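Local coordinates for glideosome-associated protein 50 (Plasmodium falciparum 3D7, PDB 3TGH) that forms part of the glideosome that drives parasite gliding and host cell invasion, and probably anchors this complex in the inner membrane complex, at residues 50-55 / 92-97; 155-160 / 177-182; 169-174 / 328-333. All blocks are in the same frame, centred on the assembly; numbering follows the deposited sequence. Where two conformers were deposited one is given.

Contact 1 (50-55 / 92-97); sequences KGLNDP and QLLKGQ. With SO4 (sulfate ion), chain B.
Lys95 approaches two flat groups. Its CE lies 3.3 Å from the carbonyl oxygen of Leu52, and its ammonium end makes a cation-pi contact with the indole of Trp57, just beyond the loop 50-55. NZ is 3.6 Å from the same Leu52 O, so the carbonyl meets mainly the polarised last methylene of the lysine, and no hydrogen bond crosses the contact. A bend at chi2 (-101°) turns the otherwise extended lysine chain from the helix toward the loop. A third flat group, the Gln97 carboxamide, is held along the helix instead: Leu93 O lies practically in the amide plane, 3.0 Å from NE2, and Pro124 O is a second acceptor.

The apolar part of the contact belongs to one methyl. Leu52 CD2 rests 3.7 Å from Lys95 CG and 4.0 Å from Leu94 CB. The Leu52 and Lys95 side chains run past each other in opposite directions, whereas Leu52 and Leu94 cross at about a right angle. With 167 Å² buried in total and the two leucines on the surface, this is a shallow contact.

A sulfate, probably from the crystallisation liquor, gathers N-H groups from the loop. Leu52 N reaches O3 at 2.9 Å, Asn53 ND2 reaches O1 at 2.6 Å, and Asn53 N adds a weak bond to O4. Within the loop, Asp54 OD2 accepts Lys50 N across the turn through its anti lone pair. Leu52 and Asn53 take the backbone angles of a type I beta turn from Gly51 to Asp54, closed by a weak Asp54 N to Gly51 O bond, and the OD1 cap on Ala56 N forms an Asx turn into helix 56-62, set against helix 89-97 on the surface of the calcineurin-like phosphoesterase fold.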
loop_
_atom_site.group_PDB
_atom_site.type_symbol
_atom_site.label_atom_id
_atom_site.label_comp_id
_atom_site.label_asym_id
_atom_site.label_seq_id
_atom_site.Cartn_x
_atom_site.Cartn_y
_atom_site.Cartn_z
ATOM N N LYS A 50 -17.211 10.370 8.384
ATOM C CA LYS A 50 -17.955 11.627 8.334
ATOM C C LYS A 50 -17.172 12.808 8.894
ATOM O O LYS A 50 -17.544 13.953 8.668
ATOM C CB LYS A 50 -19.265 11.492 9.104
ATOM C CG LYS A 50 -20.256 10.535 8.465
ATOM C CD LYS A 50 -21.518 10.431 9.301
ATOM C CE LYS A 50 -22.567 9.556 8.622
ATOM N NZ LYS A 50 -23.829 9.508 9.408
ATOM N N GLY A 51 -16.095 12.522 9.624
ATOM C CA GLY A 51 -15.286 13.557 10.242
ATOM C C GLY A 51 -14.265 12.980 11.207
ATOM O O GLY A 51 -14.132 11.759 11.336
ATOM N N LEU A 52 -13.556 13.873 11.886
ATOM C CA LEU A 52 -12.504 13.498 12.839
ATOM C C LEU A 52 -13.031 12.705 14.035
ATOM O O LEU A 52 -12.333 11.853 14.579
ATOM C CB LEU A 52 -11.798 14.755 13.355
ATOM C CG LEU A 52 -10.863 15.480 12.399
ATOM C CD1 LEU A 52 -10.512 16.859 12.975
ATOM C CD2 LEU A 52 -9.612 14.646 12.162
ATOM N N ASN A 53 -14.264 12.999 14.442
ATOM C CA ASN A 53 -14.861 12.373 15.615
ATOM C C ASN A 53 -15.954 11.346 15.295
ATOM O O ASN A 53 -16.724 10.957 16.174
ATOM C CB ASN A 53 -15.375 13.471 16.550
ATOM C CG ASN A 53 -14.262 14.372 17.027
ATOM O OD1 ASN A 53 -13.344 13.912 17.694
ATOM N ND2 ASN A 53 -14.311 15.647 16.658
ATOM N N ASP A 54 -16.011 10.903 14.040
ATOM C CA ASP A 54 -16.882 9.800 13.637
ATOM C C ASP A 54 -16.579 8.599 14.545
ATOM O O ASP A 54 -15.414 8.212 14.682
ATOM C CB ASP A 54 -16.614 9.447 12.162
ATOM C CG ASP A 54 -17.636 8.474 11.573
ATOM O OD1 ASP A 54 -18.238 7.678 12.320
ATOM O OD2 ASP A 54 -17.826 8.498 10.333
ATOM N N PRO A 55 -17.616 8.018 15.190
ATOM C CA PRO A 55 -17.437 6.784 15.967
ATOM C C PRO A 55 -16.733 5.659 15.197
ATOM O O PRO A 55 -16.113 4.786 15.814
ATOM C CB PRO A 55 -18.874 6.369 16.297
ATOM C CG PRO A 55 -19.627 7.644 16.334
ATOM C CD PRO A 55 -18.988 8.550 15.319
ATOM N N GLN A 92 -9.440 12.203 7.123
ATOM C CA GLN A 92 -8.433 11.149 7.133
ATOM C C GLN A 92 -7.027 11.715 6.963
ATOM O O GLN A 92 -6.075 11.187 7.523
ATOM C CB GLN A 92 -8.723 10.122 6.042
ATOM C CG GLN A 92 -10.039 9.421 6.242
ATOM C CD GLN A 92 -10.140 8.130 5.465
ATOM O OE1 GLN A 92 -9.197 7.329 5.422
ATOM N NE2 GLN A 92 -11.299 7.905 4.859
ATOM N N LEU A 93 -6.911 12.788 6.186
ATOM C CA LEU A 93 -5.651 13.510 6.021
ATOM C C LEU A 93 -5.216 14.170 7.338
ATOM O O LEU A 93 -4.045 14.067 7.750
ATOM C CB LEU A 93 -5.799 14.545 4.901
ATOM C CG LEU A 93 -4.579 15.403 4.566
ATOM C CD1 LEU A 93 -3.514 14.561 3.891
ATOM C CD2 LEU A 93 -4.972 16.599 3.693
ATOM N N LEU A 94 -6.148 14.840 8.014
ATOM C CA LEU A 94 -5.815 15.526 9.259
ATOM C C LEU A 94 -5.403 14.537 10.352
ATOM O O LEU A 94 -4.490 14.816 11.136
ATOM C CB LEU A 94 -6.974 16.408 9.723
ATOM C CG LEU A 94 -7.247 17.628 8.842
ATOM C CD1 LEU A 94 -8.534 18.313 9.283
ATOM C CD2 LEU A 94 -6.063 18.607 8.845
ATOM N N LYS A 95 -6.060 13.383 10.396
ATOM C CA LYS A 95 -5.630 12.305 11.289
ATOM C C LYS A 95 -4.224 11.834 10.911
ATOM O O LYS A 95 -3.432 11.450 11.774
ATOM C CB LYS A 95 -6.596 11.122 11.204
ATOM C CG LYS A 95 -7.890 11.331 11.946
ATOM C CD LYS A 95 -7.907 10.619 13.281
ATOM C CE LYS A 95 -9.231 10.839 13.986
ATOM N NZ LYS A 95 -9.297 10.143 15.301
ATOM N N GLY A 96 -3.933 11.854 9.608
ATOM C CA GLY A 96 -2.665 11.352 9.060
ATOM C C GLY A 96 -1.431 12.191 9.329
ATOM O O GLY A 96 -0.306 11.737 9.068
ATOM N N GLN A 97 -1.649 13.409 9.832
ATOM C CA GLN A 97 -0.581 14.277 10.319
ATOM C C GLN A 97 -0.302 13.950 11.788
ATOM O O GLN A 97 0.777 13.463 12.129
ATOM C CB GLN A 97 -0.951 15.772 10.214
ATOM C CG GLN A 97 -1.731 16.198 8.988
ATOM C CD GLN A 97 -0.945 16.040 7.715
ATOM O OE1 GLN A 97 0.136 16.613 7.563
ATOM N NE2 GLN A 97 -1.487 15.271 6.783
HETATM S S SO4 B . -16.264 16.249 13.473
HETATM O O1 SO4 B . -15.857 16.559 14.842
HETATM O O2 SO4 B . -17.174 17.283 13.012
HETATM O O3 SO4 B . -15.086 16.212 12.611
HETATM O O4 SO4 B . -16.925 14.950 13.452
#

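Contact 2 (155-160 / 177-182); sequences IFIDTW and NDLKSQ
A beta-alpha-beta crossover supplies this contact: strand 148-156 leads through helix 169-189 to strand 192-196, its parallel neighbour in a seven-stranded mixed sheet of the metallophosphoesterase fold. Here the helix lies against the end of the first strand and the residues that follow it, and all four touching side chains are buried.

Ile155 in the strand and Ile157 just past its end both meet Leu179. Ile155 CG2 packs 3.8 Å from Leu179 CD2, with the two side chains crossing at roughly a right angle. Ile157 CG2 sits 3.8 Å from Leu179 CG, and CD2 of the same leucine is also near it, at 4.0 Å, so the leucine branch bears on both methyls. For Ile157, chi1 of 59° sets CG2 anti to its own carbonyl carbon, where it meets the leucine, with CG1 between the backbone N and that carbon. On the sheet, Ile155 also touches Ile193, and Ile157 touches Val195, which continues the apolar layer onto the last strand of the unit.

Gln182 brings polar atoms into this layer. Its CB lies 4.0 Å from Ile155 CD1, and the two chains pass each other in opposite directions; beyond CG the glutamine is extended, which carries its carboxamide past the isoleucine. NE2 bonds to His129 ND1. OE1 is 3.3 Å from Ile155 CG2, a close approach of an oxygen to a methyl, and it accepts a hydrogen bond from water 1 at 2.7 Å. That water donates a second hydrogen bond to Phe156 O, at 2.9 Å.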
loop_
_atom_site.group_PDB
_atom_site.type_symbol
_atom_site.label_atom_id
_atom_site.label_comp_id
_atom_site.label_asym_id
_atom_site.label_seq_id
_atom_site.Cartn_x
_atom_site.Cartn_y
_atom_site.Cartn_z
ATOM N N ILE A 155 6.586 4.056 -2.092
ATOM C CA ILE A 155 5.934 5.184 -2.733
ATOM C C ILE A 155 4.420 4.968 -2.652
ATOM O O ILE A 155 3.896 3.910 -3.040
ATOM C CB ILE A 155 6.405 5.352 -4.179
ATOM C CG1 ILE A 155 7.900 5.724 -4.186
ATOM C CG2 ILE A 155 5.581 6.430 -4.906
ATOM C CD1 ILE A 155 8.583 5.499 -5.529
ATOM N N PHE A 156 3.728 5.956 -2.102
ATOM C CA PHE A 156 2.289 5.861 -1.866
ATOM C C PHE A 156 1.565 6.786 -2.821
ATOM O O PHE A 156 1.835 7.989 -2.865
ATOM C CB PHE A 156 1.958 6.199 -0.408
ATOM C CG PHE A 156 2.589 5.260 0.576
ATOM C CD1 PHE A 156 3.893 5.471 1.020
ATOM C CD2 PHE A 156 1.902 4.136 1.029
ATOM C CE1 PHE A 156 4.498 4.581 1.918
ATOM C CE2 PHE A 156 2.491 3.252 1.912
ATOM C CZ PHE A 156 3.806 3.469 2.349
ATOM N N ILE A 157 0.640 6.222 -3.595
ATOM C CA ILE A 157 -0.086 6.987 -4.610
ATOM C C ILE A 157 -1.582 7.001 -4.341
ATOM O O ILE A 157 -2.122 6.083 -3.716
ATOM C CB ILE A 157 0.177 6.451 -6.050
ATOM C CG1 ILE A 157 -0.235 4.990 -6.202
ATOM C CG2 ILE A 157 1.647 6.586 -6.410
ATOM C CD1 ILE A 157 -0.118 4.473 -7.660
ATOM N N ASP A 158 -2.232 8.064 -4.804
ATOM C CA ASP A 158 -3.673 8.153 -4.798
ATOM C C ASP A 158 -4.140 7.957 -6.225
ATOM O O ASP A 158 -4.022 8.859 -7.058
ATOM C CB ASP A 158 -4.164 9.487 -4.263
ATOM C CG ASP A 158 -5.660 9.483 -4.043
ATOM O OD1 ASP A 158 -6.395 9.210 -5.007
ATOM O OD2 ASP A 158 -6.102 9.694 -2.906
ATOM N N THR A 159 -4.676 6.778 -6.505
ATOM C CA THR A 159 -5.053 6.447 -7.868
ATOM C C THR A 159 -6.284 7.210 -8.368
ATOM O O THR A 159 -6.502 7.276 -9.581
ATOM C CB THR A 159 -5.227 4.928 -8.065
ATOM O OG1 THR A 159 -6.075 4.389 -7.052
ATOM C CG2 THR A 159 -3.877 4.223 -8.014
ATOM N N TRP A 160 -7.083 7.785 -7.472
ATOM C CA TRP A 160 -8.194 8.618 -7.916
ATOM C C TRP A 160 -7.703 10.004 -8.333
ATOM O O TRP A 160 -8.128 10.531 -9.365
ATOM C CB TRP A 160 -9.318 8.709 -6.882
ATOM C CG TRP A 160 -10.501 9.379 -7.477
ATOM C CD1 TRP A 160 -11.212 8.952 -8.572
ATOM C CD2 TRP A 160 -11.093 10.621 -7.076
ATOM N NE1 TRP A 160 -12.209 9.846 -8.862
ATOM C CE2 TRP A 160 -12.170 10.873 -7.957
ATOM C CE3 TRP A 160 -10.841 11.531 -6.046
ATOM C CZ2 TRP A 160 -12.969 12.012 -7.858
ATOM C CZ3 TRP A 160 -11.651 12.651 -5.933
ATOM C CH2 TRP A 160 -12.705 12.881 -6.836
ATOM N N ASN A 177 3.657 14.568 -11.327
ATOM C CA ASN A 177 5.037 15.071 -11.349
ATOM C C ASN A 177 5.814 14.638 -10.104
ATOM O O ASN A 177 6.986 14.275 -10.193
ATOM C CB ASN A 177 5.067 16.596 -11.513
ATOM C CG ASN A 177 4.670 17.042 -12.916
ATOM O OD1 ASN A 177 4.905 16.331 -13.895
ATOM N ND2 ASN A 177 4.062 18.219 -13.015
ATOM N N ASP A 178 5.157 14.650 -8.951
ATOM C CA ASP A 178 5.792 14.149 -7.723
ATOM C C ASP A 178 6.144 12.655 -7.849
ATOM O O ASP A 178 7.231 12.229 -7.477
ATOM C CB ASP A 178 4.899 14.391 -6.512
ATOM C CG ASP A 178 4.857 15.855 -6.086
ATOM O OD1 ASP A 178 5.585 16.683 -6.671
ATOM O OD2 ASP A 178 4.094 16.182 -5.149
ATOM N N LEU A 179 5.213 11.867 -8.382
ATOM C CA LEU A 179 5.448 10.443 -8.626
ATOM C C LEU A 179 6.687 10.228 -9.495
ATOM O O LEU A 179 7.537 9.392 -9.182
ATOM C CB LEU A 179 4.228 9.805 -9.304
ATOM C CG LEU A 179 3.848 8.347 -9.001
ATOM C CD1 LEU A 179 3.173 7.697 -10.224
ATOM C CD2 LEU A 179 4.986 7.479 -8.475
ATOM N N LYS A 180 6.793 10.996 -10.582
ATOM C CA LYS A 180 7.944 10.909 -11.469
ATOM C C LYS A 180 9.244 11.258 -10.745
ATOM O O LYS A 180 10.262 10.591 -10.942
ATOM C CB LYS A 180 7.757 11.796 -12.704
ATOM C CG LYS A 180 6.683 11.282 -13.662
ATOM C CD LYS A 180 6.379 12.285 -14.783
ATOM C CE LYS A 180 5.345 11.729 -15.756
ATOM N NZ LYS A 180 4.934 12.718 -16.807
ATOM N N SER A 181 9.193 12.285 -9.901
ATOM C CA SER A 181 10.348 12.694 -9.096
ATOM C C SER A 181 10.738 11.605 -8.101
ATOM O O SER A 181 11.903 11.255 -7.996
ATOM C CB SER A 181 10.059 14.001 -8.362
ATOM O OG SER A 181 9.837 15.053 -9.283
ATOM N N GLN A 182 9.757 11.054 -7.390
ATOM C CA GLN A 182 10.016 9.962 -6.447
ATOM C C GLN A 182 10.681 8.755 -7.120
ATOM O O GLN A 182 11.628 8.182 -6.593
ATOM C CB GLN A 182 8.713 9.520 -5.776
ATOM C CG GLN A 182 8.101 10.556 -4.853
ATOM C CD GLN A 182 6.639 10.297 -4.550
ATOM O OE1 GLN A 182 5.922 9.703 -5.360
ATOM N NE2 GLN A 182 6.178 10.767 -3.393
HETATM O O HOH W 1 3.331 9.479 -4.848
#

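Contact 3 (169-174 / 328-333); sequences KKIHEK and ELTDVP. With CO (cobalt (II) ion), chain D; SO4 (sulfate ion), chain C.
The start of helix 169-189 meets the C-terminal loop 328-333 through Ile171, holds a sulfate at its N-terminal end, and carries a cobalt ion on His172. The helix belongs to the metallophosphoesterase fold, and His172 is an experimentally established metal ligand.

Contact with the loop is narrow and apolar. Ile171 and Thr330 reach toward each other tip to tip, Ile171 CD1 lying 4.0 Å from Thr330 CG2. Val332 CG2 also touches that CD1, at 4.2 Å, and the carbonyl oxygen of Asp331 comes close to it as well. With chi1 at -54°, Thr330 places its methyl opposite its backbone N and toward the helix, while OG1 bonds to Asn125 OD1. Phe166 packs on Ile171, and Tyr126 and Tyr168 on Val332, extending the apolar patch.

At the first residues of the helix, backbone N-H groups grip the sulfate, probably a crystallisation component. Lys169 N reaches O4 at 3.0 Å and Lys170 N reaches O3 at 3.0 Å, the latter nearly straight at 167°. The positive end of the helix dipole would be expected to strengthen both bonds.

Cobalt is bound by His172 NE2 at 2.2 Å, with waters 2 and 3 close in its shell and water 4 at a longer distance. The ring's rotation is fixed from its other nitrogen, since ND1 bonds to Val161 O, and Trp176 meets the ring edge-to-face. Glu173 belongs to the second shell: its OE2 lies in the plane of the imidazole at the ring edge, 3.7 Å from the ion. Two of the metal-bound waters donate to this one oxygen, water 2 at 2.7 Å and water 3 at 3.0 Å.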
loop_
_atom_site.group_PDB
_atom_site.type_symbol
_atom_site.label_atom_id
_atom_site.label_comp_id
_atom_site.label_asym_id
_atom_site.label_seq_id
_atom_site.Cartn_x
_atom_site.Cartn_y
_atom_site.Cartn_z
ATOM N N LYS A 169 -7.227 20.002 -11.855
ATOM C CA LYS A 169 -6.195 19.602 -12.814
ATOM C C LYS A 169 -4.761 19.900 -12.346
ATOM O O LYS A 169 -3.853 19.109 -12.605
ATOM C CB LYS A 169 -6.455 20.236 -14.186
ATOM C CG LYS A 169 -7.852 19.953 -14.769
ATOM C CD LYS A 169 -8.237 18.465 -14.758
ATOM C CE LYS A 169 -9.647 18.257 -15.308
ATOM N NZ LYS A 169 -10.177 16.892 -15.023
ATOM N N LYS A 170 -4.552 21.023 -11.665
ATOM C CA LYS A 170 -3.215 21.361 -11.139
ATOM C C LYS A 170 -2.737 20.357 -10.075
ATOM O O LYS A 170 -1.553 20.004 -10.024
ATOM C CB LYS A 170 -3.207 22.769 -10.542
ATOM C CG LYS A 170 -3.344 23.891 -11.560
ATOM C CD LYS A 170 -3.329 25.249 -10.868
ATOM C CE LYS A 170 -3.360 26.400 -11.866
ATOM N NZ LYS A 170 -2.041 26.602 -12.534
ATOM N N ILE A 171 -3.660 19.923 -9.222
ATOM C CA ILE A 171 -3.351 18.947 -8.176
ATOM C C ILE A 171 -3.070 17.594 -8.815
ATOM O O ILE A 171 -2.104 16.921 -8.479
ATOM C CB ILE A 171 -4.492 18.880 -7.127
ATOM C CG1 ILE A 171 -4.536 20.189 -6.334
ATOM C CG2 ILE A 171 -4.310 17.701 -6.174
ATOM C CD1 ILE A 171 -5.794 20.330 -5.487
ATOM N N HIS A 172 -3.893 17.233 -9.795
ATOM C CA HIS A 172 -3.687 16.038 -10.590
ATOM C C HIS A 172 -2.299 16.014 -11.253
ATOM O O HIS A 172 -1.606 14.993 -11.211
ATOM C CB HIS A 172 -4.824 15.956 -11.627
ATOM C CG HIS A 172 -4.575 15.015 -12.755
ATOM N ND1 HIS A 172 -4.955 13.689 -12.717
ATOM C CD2 HIS A 172 -4.063 15.227 -13.992
ATOM C CE1 HIS A 172 -4.652 13.118 -13.872
ATOM N NE2 HIS A 172 -4.103 14.027 -14.658
ATOM N N GLU A 173 -1.888 17.135 -11.849
ATOM C CA GLU A 173 -0.567 17.223 -12.481
ATOM C C GLU A 173 0.575 17.176 -11.461
ATOM O O GLU A 173 1.623 16.575 -11.712
ATOM C CB GLU A 173 -0.450 18.506 -13.316
ATOM C CG GLU A 173 -1.385 18.558 -14.520
ATOM C CD GLU A 173 -1.102 17.489 -15.566
ATOM O OE1 GLU A 173 0.068 17.065 -15.708
ATOM O OE2 GLU A 173 -2.061 17.078 -16.258
ATOM N N LYS A 174 0.376 17.813 -10.317
ATOM C CA LYS A 174 1.391 17.810 -9.261
ATOM C C LYS A 174 1.613 16.391 -8.735
ATOM O O LYS A 174 2.752 15.975 -8.505
ATOM C CB LYS A 174 0.998 18.740 -8.119
ATOM C CG LYS A 174 2.015 18.774 -6.981
ATOM C CD LYS A 174 1.902 20.047 -6.163
ATOM C CE LYS A 174 2.630 19.930 -4.822
ATOM N NZ LYS A 174 3.853 19.091 -4.891
ATOM N N GLU A 328 3.861 17.823 1.457
ATOM C CA GLU A 328 2.986 18.826 2.054
ATOM C C GLU A 328 1.549 18.343 1.950
ATOM O O GLU A 328 1.154 17.822 0.909
ATOM C CB GLU A 328 3.124 20.169 1.330
ATOM C CG GLU A 328 4.536 20.771 1.330
ATOM C CD GLU A 328 4.937 21.401 2.662
ATOM O OE1 GLU A 328 4.105 21.447 3.593
ATOM O OE2 GLU A 328 6.092 21.861 2.772
ATOM N N LEU A 329 0.773 18.528 3.017
ATOM C CA LEU A 329 -0.655 18.225 2.969
ATOM C C LEU A 329 -1.309 19.141 1.939
ATOM O O LEU A 329 -1.071 20.347 1.922
ATOM C CB LEU A 329 -1.323 18.374 4.344
ATOM C CG LEU A 329 -1.633 19.782 4.875
ATOM C CD1 LEU A 329 -2.970 20.296 4.340
ATOM C CD2 LEU A 329 -1.644 19.802 6.394
ATOM N N THR A 330 -2.116 18.556 1.069
ATOM C CA THR A 330 -2.804 19.316 0.032
ATOM C C THR A 330 -4.213 19.642 0.475
ATOM O O THR A 330 -4.950 18.750 0.875
ATOM C CB THR A 330 -2.910 18.489 -1.255
ATOM O OG1 THR A 330 -1.607 18.033 -1.631
ATOM C CG2 THR A 330 -3.513 19.328 -2.380
ATOM N N ASP A 331 -4.598 20.913 0.387
ATOM C CA ASP A 331 -5.987 21.295 0.608
ATOM C C ASP A 331 -6.776 21.018 -0.671
ATOM O O ASP A 331 -6.465 21.556 -1.734
ATOM C CB ASP A 331 -6.110 22.773 0.995
ATOM C CG ASP A 331 -7.535 23.166 1.378
ATOM O OD1 ASP A 331 -8.267 22.325 1.942
ATOM O OD2 ASP A 331 -7.922 24.326 1.127
ATOM N N VAL A 332 -7.781 20.159 -0.555
ATOM C CA VAL A 332 -8.692 19.845 -1.651
ATOM C C VAL A 332 -10.099 20.261 -1.204
ATOM O O VAL A 332 -10.807 19.483 -0.567
ATOM C CB VAL A 332 -8.620 18.347 -1.997
ATOM C CG1 VAL A 332 -9.520 17.995 -3.186
ATOM C CG2 VAL A 332 -7.180 17.957 -2.292
ATOM N N PRO A 333 -10.489 21.516 -1.495
ATOM C CA PRO A 333 -11.802 22.013 -1.073
ATOM C C PRO A 333 -12.935 21.189 -1.675
ATOM O O PRO A 333 -12.905 20.897 -2.870
ATOM C CB PRO A 333 -11.827 23.448 -1.621
ATOM C CG PRO A 333 -10.396 23.821 -1.770
ATOM C CD PRO A 333 -9.697 22.566 -2.165
HETATM CO CO CO D . -3.830 13.834 -16.882
HETATM S S SO4 C . -7.740 23.567 -11.534
HETATM O O1 SO4 C . -8.446 24.507 -10.668
HETATM O O2 SO4 C . -7.153 24.281 -12.665
HETATM O O3 SO4 C . -6.669 22.919 -10.772
HETATM O O4 SO4 C . -8.685 22.569 -12.040
HETATM O O HOH W 2 -1.689 14.403 -16.531
HETATM O O HOH W 3 -4.623 16.025 -17.343
HETATM O O HOH W 4 -2.966 11.427 -16.853
#

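How the contacts relate
From the N terminus, contact 1 comes first, closing the chain from the loop after strand 37-40 to helix 89-97 before contact 2 opens. Contact 2 closes a short loop, from the end of strand 148-156 to helix 169-189. Contact 3 starts on that same helix, inside the loop of contact 2, and ends far along the chain at 328-333, so these two cross; their centres are 12 Å apart. The C-terminal loop also reaches contact 1: Leu93 CD2 is 3.5 Å from Thr330 O, and Gln97 touches Leu329. Thr330 therefore touches both helix 89-97 and helix 169-189, linking the surface region of contact 1 to the crossover unit.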